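Local structure of hypothetical membrane protein (6JSB) at residues E18-Y23 with L97-S102. The protein binds heme and probably passes it on within the heme uptake machinery of Corynebacterium glutamicum. Numbering follows the deposited sequence.
Sequences ESFNNY and LDLDFS. With HEM (protoporphyrin IX containing Fe), chain C.
The heme pocket of this HtaA-family domain is walled here by two elements: Tyr23 of helix 18-24 and Leu97, at a corner of the chain in strand 95-109, meet beside the iron. Tyr23 OH is the axial ligand, 2.1 Å from the heme FE, and the same oxygen also takes part in a hydrogen bond with His80 of strand 68-81, which would be expected to tune the phenol oxygen as a ligand. One face of the phenol ring lies against the porphyrin, offset toward the ring's rim. Leu97 CD1 packs obliquely against that ring, 3.6 Å from Tyr23 OH and as close, 3.6 Å, to heme C4C, filling the angle between ligand and macrocycle. With CG anti to the backbone N (chi1 -172°), the leucine reaches from the antiparallel sheet toward the helix.

One turn earlier, Phe20 bridges heme and sheet. Its CD1 touches the heme methyl CMD at 3.6 Å, while CE2, farther round the ring, meets Leu99 CD2 at 3.9 Å; Phe20 CE1 also lies in the plane of the Tyr23 ring, at its edge. Trp77 packs edge-to-face with Phe20, and Tyr177 touches it and hydrogen-bonds the heme. Ser19 secures a propionate at the helix start: its OG donates to heme O2D at 2.6 Å, a short bond, the side chain turned between backbone N and carbonyl carbon (chi1 63°).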
ATOM      1  N   GLU A  18      -4.763   9.914   0.769  1.00 15.21           N
ATOM      2  CA  GLU A  18      -6.145  10.303   0.421  1.00 15.85           C
ATOM      3  C   GLU A  18      -6.193  11.113  -0.855  1.00 19.32           C
ATOM      4  O   GLU A  18      -7.109  10.921  -1.684  1.00 16.28           O
ATOM      5  CB  GLU A  18      -6.800  11.099   1.542  1.00 16.49           C
ATOM      6  CG  GLU A  18      -7.013  10.264   2.775  1.00 17.53           C
ATOM      7  CD  GLU A  18      -7.447  11.119   3.951  1.00 24.43           C
ATOM      8  OE1 GLU A  18      -8.025  10.538   4.872  1.00 27.81           O
ATOM      9  OE2 GLU A  18      -7.160  12.319   3.992  1.00 26.85           O
ATOM     10  N   SER A  19      -5.241  12.053  -1.030  1.00 16.41           N
ATOM     11  CA  SER A  19      -5.344  12.918  -2.207  1.00 16.96           C
ATOM     12  C   SER A  19      -5.044  12.124  -3.476  1.00 15.21           C
ATOM     13  O   SER A  19      -5.496  12.513  -4.550  1.00 16.35           O
ATOM     14  CB  SER A  19      -4.412  14.147  -2.046  1.00 17.58           C
ATOM     15  OG  SER A  19      -3.007  13.776  -1.966  1.00 17.31           O
ATOM     16  N   PHE A  20      -4.349  10.976  -3.345  1.00 14.15           N
ATOM     17  CA  PHE A  20      -4.075  10.153  -4.528  1.00 13.95           C
ATOM     18  C   PHE A  20      -5.361   9.430  -4.925  1.00 14.39           C
ATOM     19  O   PHE A  20      -5.751   9.404  -6.102  1.00 17.57           O
ATOM     20  CB  PHE A  20      -2.963   9.128  -4.241  1.00 15.40           C
ATOM     21  CG  PHE A  20      -2.709   8.255  -5.446  1.00 15.49           C
ATOM     22  CD1 PHE A  20      -2.137   8.816  -6.602  1.00 15.42           C
ATOM     23  CD2 PHE A  20      -3.057   6.930  -5.408  1.00 17.13           C
ATOM     24  CE1 PHE A  20      -1.937   8.016  -7.744  1.00 16.00           C
ATOM     25  CE2 PHE A  20      -2.838   6.099  -6.530  1.00 13.98           C
ATOM     26  CZ  PHE A  20      -2.289   6.664  -7.701  1.00 14.48           C
ATOM     27  N   ASN A  21      -6.067   8.869  -3.932  1.00 14.89           N
ATOM     28  CA  ASN A  21      -7.349   8.220  -4.256  1.00 17.17           C
ATOM     29  C   ASN A  21      -8.354   9.218  -4.797  1.00 16.49           C
ATOM     30  O   ASN A  21      -9.113   8.914  -5.732  1.00 15.67           O
ATOM     31  CB  ASN A  21      -7.952   7.546  -3.011  1.00 14.76           C
ATOM     32  CG  ASN A  21      -7.034   6.418  -2.469  1.00 15.96           C
ATOM     33  OD1 ASN A  21      -6.442   5.661  -3.235  1.00 16.26           O
ATOM     34  ND2 ASN A  21      -6.986   6.283  -1.139  1.00 14.38           N
ATOM     35  N   ASN A  22      -8.384  10.411  -4.222  1.00 14.51           N
ATOM     36  CA  ASN A  22      -9.264  11.479  -4.743  1.00 15.93           C
ATOM     37  C   ASN A  22      -8.953  11.804  -6.201  1.00 17.48           C
ATOM     38  O   ASN A  22      -9.848  11.977  -7.037  1.00 19.30           O
ATOM     39  CB  ASN A  22      -9.066  12.729  -3.892  1.00 19.34           C
ATOM     40  CG  ASN A  22     -10.029  13.822  -4.281  1.00 22.36           C
ATOM     41  OD1 ASN A  22     -11.231  13.626  -4.143  1.00 22.16           O
ATOM     42  ND2 ASN A  22      -9.541  14.951  -4.770  1.00 22.43           N
ATOM     43  N   TYR A  23      -7.662  11.924  -6.534  1.00 14.96           N
ATOM     44  CA  TYR A  23      -7.271  12.217  -7.911  1.00 17.27           C
ATOM     45  C   TYR A  23      -7.584  11.040  -8.837  1.00 16.33           C
ATOM     46  O   TYR A  23      -8.140  11.236  -9.926  1.00 18.39           O
ATOM     47  CB  TYR A  23      -5.765  12.525  -7.903  1.00 18.17           C
ATOM     48  CG  TYR A  23      -5.050  12.118  -9.157  1.00 16.30           C
ATOM     49  CD1 TYR A  23      -5.141  12.895 -10.316  1.00 17.81           C
ATOM     50  CD2 TYR A  23      -4.200  11.010  -9.160  1.00 15.09           C
ATOM     51  CE1 TYR A  23      -4.396  12.484 -11.509  1.00 18.95           C
ATOM     52  CE2 TYR A  23      -3.473  10.633 -10.303  1.00 15.79           C
ATOM     53  CZ  TYR A  23      -3.599  11.370 -11.445  1.00 17.59           C
ATOM     54  OH  TYR A  23      -2.923  11.014 -12.575  1.00 17.85           O
ATOM     55  N   LEU A  97      -1.731   5.124 -16.235  1.00 17.10           N
ATOM     56  CA  LEU A  97      -1.480   4.981 -14.817  1.00 14.75           C
ATOM     57  C   LEU A  97      -2.012   3.599 -14.442  1.00 17.17           C
ATOM     58  O   LEU A  97      -3.218   3.303 -14.590  1.00 16.51           O
ATOM     59  CB  LEU A  97      -2.148   6.107 -14.011  1.00 15.67           C
ATOM     60  CG  LEU A  97      -1.791   6.145 -12.526  1.00 16.23           C
ATOM     61  CD1 LEU A  97      -2.312   7.499 -12.040  1.00 14.43           C
ATOM     62  CD2 LEU A  97      -2.466   4.984 -11.744  1.00 16.53           C
ATOM     63  N   ASP A  98      -1.111   2.708 -14.028  1.00 16.99           N
ATOM     64  CA  ASP A  98      -1.546   1.346 -13.701  1.00 14.86           C
ATOM     65  C   ASP A  98      -0.620   0.865 -12.591  1.00 16.95           C
ATOM     66  O   ASP A  98       0.549   0.552 -12.842  1.00 17.59           O
ATOM     67  CB  ASP A  98      -1.479   0.448 -14.949  1.00 18.16           C
ATOM     68  CG  ASP A  98      -2.130  -0.909 -14.747  1.00 19.49           C
ATOM     69  OD1 ASP A  98      -2.049  -1.469 -13.631  1.00 21.46           O
ATOM     70  OD2 ASP A  98      -2.693  -1.480 -15.743  1.00 20.34           O
ATOM     71  N   LEU A  99      -1.140   0.888 -11.376  1.00 15.27           N
ATOM     72  CA  LEU A  99      -0.345   0.760 -10.144  1.00 14.38           C
ATOM     73  C   LEU A  99      -0.940  -0.332  -9.255  1.00 15.72           C
ATOM     74  O   LEU A  99      -2.157  -0.380  -9.048  1.00 15.39           O
ATOM     75  CB  LEU A  99      -0.396   2.100  -9.374  1.00 14.47           C
ATOM     76  CG  LEU A  99       0.160   2.067  -7.944  1.00 15.02           C
ATOM     77  CD1 LEU A  99       1.678   1.818  -7.881  1.00 15.06           C
ATOM     78  CD2 LEU A  99      -0.131   3.436  -7.281  1.00 16.17           C
ATOM     79  N   ASP A 100      -0.101  -1.206  -8.721  1.00 15.46           N
ATOM     80  CA  ASP A 100      -0.592  -2.273  -7.862  1.00 15.27           C
ATOM     81  C   ASP A 100       0.342  -2.388  -6.674  1.00 15.12           C
ATOM     82  O   ASP A 100       1.567  -2.432  -6.871  1.00 16.99           O
ATOM     83  CB  ASP A 100      -0.615  -3.590  -8.612  1.00 15.94           C
ATOM     84  CG  ASP A 100      -1.365  -4.648  -7.869  1.00 22.19           C
ATOM     85  OD1 ASP A 100      -2.572  -4.891  -8.171  1.00 22.05           O
ATOM     86  OD2 ASP A 100      -0.759  -5.293  -6.984  1.00 23.04           O
ATOM     87  N   PHE A 101      -0.201  -2.367  -5.447  1.00 14.65           N
ATOM     88  CA  PHE A 101       0.565  -2.620  -4.229  1.00 15.98           C
ATOM     89  C   PHE A 101       0.033  -3.890  -3.590  1.00 18.18           C
ATOM     90  O   PHE A 101      -1.176  -4.013  -3.409  1.00 18.30           O
ATOM     91  CB  PHE A 101       0.408  -1.481  -3.206  1.00 14.86           C
ATOM     92  CG  PHE A 101       1.139  -0.198  -3.541  1.00 14.50           C
ATOM     93  CD1 PHE A 101       2.338  -0.214  -4.202  1.00 17.13           C
ATOM     94  CD2 PHE A 101       0.716   1.009  -3.046  1.00 20.21           C
ATOM     95  CE1 PHE A 101       3.074   0.989  -4.419  1.00 21.67           C
ATOM     96  CE2 PHE A 101       1.428   2.220  -3.314  1.00 20.15           C
ATOM     97  CZ  PHE A 101       2.600   2.193  -4.003  1.00 19.19           C
ATOM     98  N   SER A 102       0.929  -4.781  -3.144  1.00 16.51           N
ATOM     99  CA  SER A 102       0.394  -5.978  -2.496  1.00 17.45           C
ATOM    100  C   SER A 102       1.377  -6.465  -1.436  1.00 20.02           C
ATOM    101  O   SER A 102       2.547  -6.078  -1.419  1.00 16.42           O
ATOM    102  CB  SER A 102       0.060  -7.069  -3.502  1.00 19.33           C
ATOM    103  OG  SER A 102       1.223  -7.510  -4.173  1.00 18.72           O
TER
HETATM  104  CHA HEM C 301      -1.362  14.142 -10.194  0.56 20.76           C
HETATM  105  CHB HEM C 301      -2.318  14.145 -14.946  0.56 17.18           C
HETATM  106  CHC HEM C 301       0.035   9.876 -15.324  0.56 19.21           C
HETATM  107  CHD HEM C 301       0.690   9.736 -10.472  0.56 17.66           C
HETATM  108  C1A HEM C 301      -1.742  14.527 -11.465  0.56 19.45           C
HETATM  109  C2A HEM C 301      -2.280  15.838 -11.773  0.56 20.85           C
HETATM  110  C3A HEM C 301      -2.571  15.871 -13.095  0.56 21.53           C
HETATM  111  C4A HEM C 301      -2.201  14.563 -13.634  0.56 18.33           C
HETATM  112  CMA HEM C 301      -3.177  17.053 -13.913  0.56 20.53           C
HETATM  113  CAA HEM C 301      -2.455  16.963 -10.731  0.56 26.24           C
HETATM  114  CBA HEM C 301      -3.873  16.938 -10.179  0.56 36.06           C
HETATM  115  CGA HEM C 301      -3.939  17.792  -8.933  0.56 44.38           C
HETATM  116  O1A HEM C 301      -5.071  17.982  -8.410  0.56 44.44           O
HETATM  117  O2A HEM C 301      -2.850  18.258  -8.469  0.56 48.89           O
HETATM  118  C1B HEM C 301      -1.774  12.995 -15.448  0.56 18.18           C
HETATM  119  C2B HEM C 301      -1.822  12.588 -16.853  0.56 19.98           C
HETATM  120  C3B HEM C 301      -1.169  11.417 -16.968  0.56 19.95           C
HETATM  121  C4B HEM C 301      -0.704  11.010 -15.635  0.56 19.21           C
HETATM  122  CMB HEM C 301      -2.491  13.467 -17.948  0.56 25.18           C
HETATM  123  CAB HEM C 301      -0.918  10.539 -18.229  0.56 20.40           C
HETATM  124  CBB HEM C 301      -1.678  10.648 -19.324  0.56 26.56           C
HETATM  125  C1C HEM C 301       0.414   9.448 -14.047  0.56 18.55           C
HETATM  126  C2C HEM C 301       1.096   8.214 -13.741  0.56 16.52           C
HETATM  127  C3C HEM C 301       1.244   8.135 -12.398  0.56 16.88           C
HETATM  128  C4C HEM C 301       0.713   9.366 -11.819  0.56 17.57           C
HETATM  129  CMC HEM C 301       1.463   7.110 -14.768  0.56 18.04           C
HETATM  130  CAC HEM C 301       1.873   6.934 -11.713  0.56 17.61           C
HETATM  131  CBC HEM C 301       1.450   6.606 -10.500  0.56 15.58           C
HETATM  132  C1D HEM C 301       0.196  10.933  -9.999  0.56 19.00           C
HETATM  133  C2D HEM C 301       0.234  11.341  -8.613  0.56 16.96           C
HETATM  134  C3D HEM C 301      -0.330  12.562  -8.504  0.56 15.96           C
HETATM  135  C4D HEM C 301      -0.770  12.963  -9.831  0.56 17.97           C
HETATM  136  CMD HEM C 301       0.897  10.494  -7.506  0.56 16.49           C
HETATM  137  CAD HEM C 301      -0.498  13.380  -7.186  0.56 17.49           C
HETATM  138  CBD HEM C 301      -1.937  13.101  -6.679  0.56 18.36           C
HETATM  139  CGD HEM C 301      -2.105  13.858  -5.363  0.56 17.70           C
HETATM  140  O1D HEM C 301      -2.230  15.128  -5.443  0.56 19.42           O
HETATM  141  O2D HEM C 301      -2.085  13.166  -4.286  0.56 17.70           O
HETATM  142  NA  HEM C 301      -1.676  13.744 -12.637  0.56 19.58           N
HETATM  143  NB  HEM C 301      -1.129  11.995 -14.752  0.56 15.45           N
HETATM  144  NC  HEM C 301       0.218  10.137 -12.846  0.56 19.16           N
HETATM  145  ND  HEM C 301      -0.439  11.932 -10.685  0.56 16.82           N
HETATM  146 FE   HEM C 301      -0.929  11.750 -12.703  0.56 17.53          FE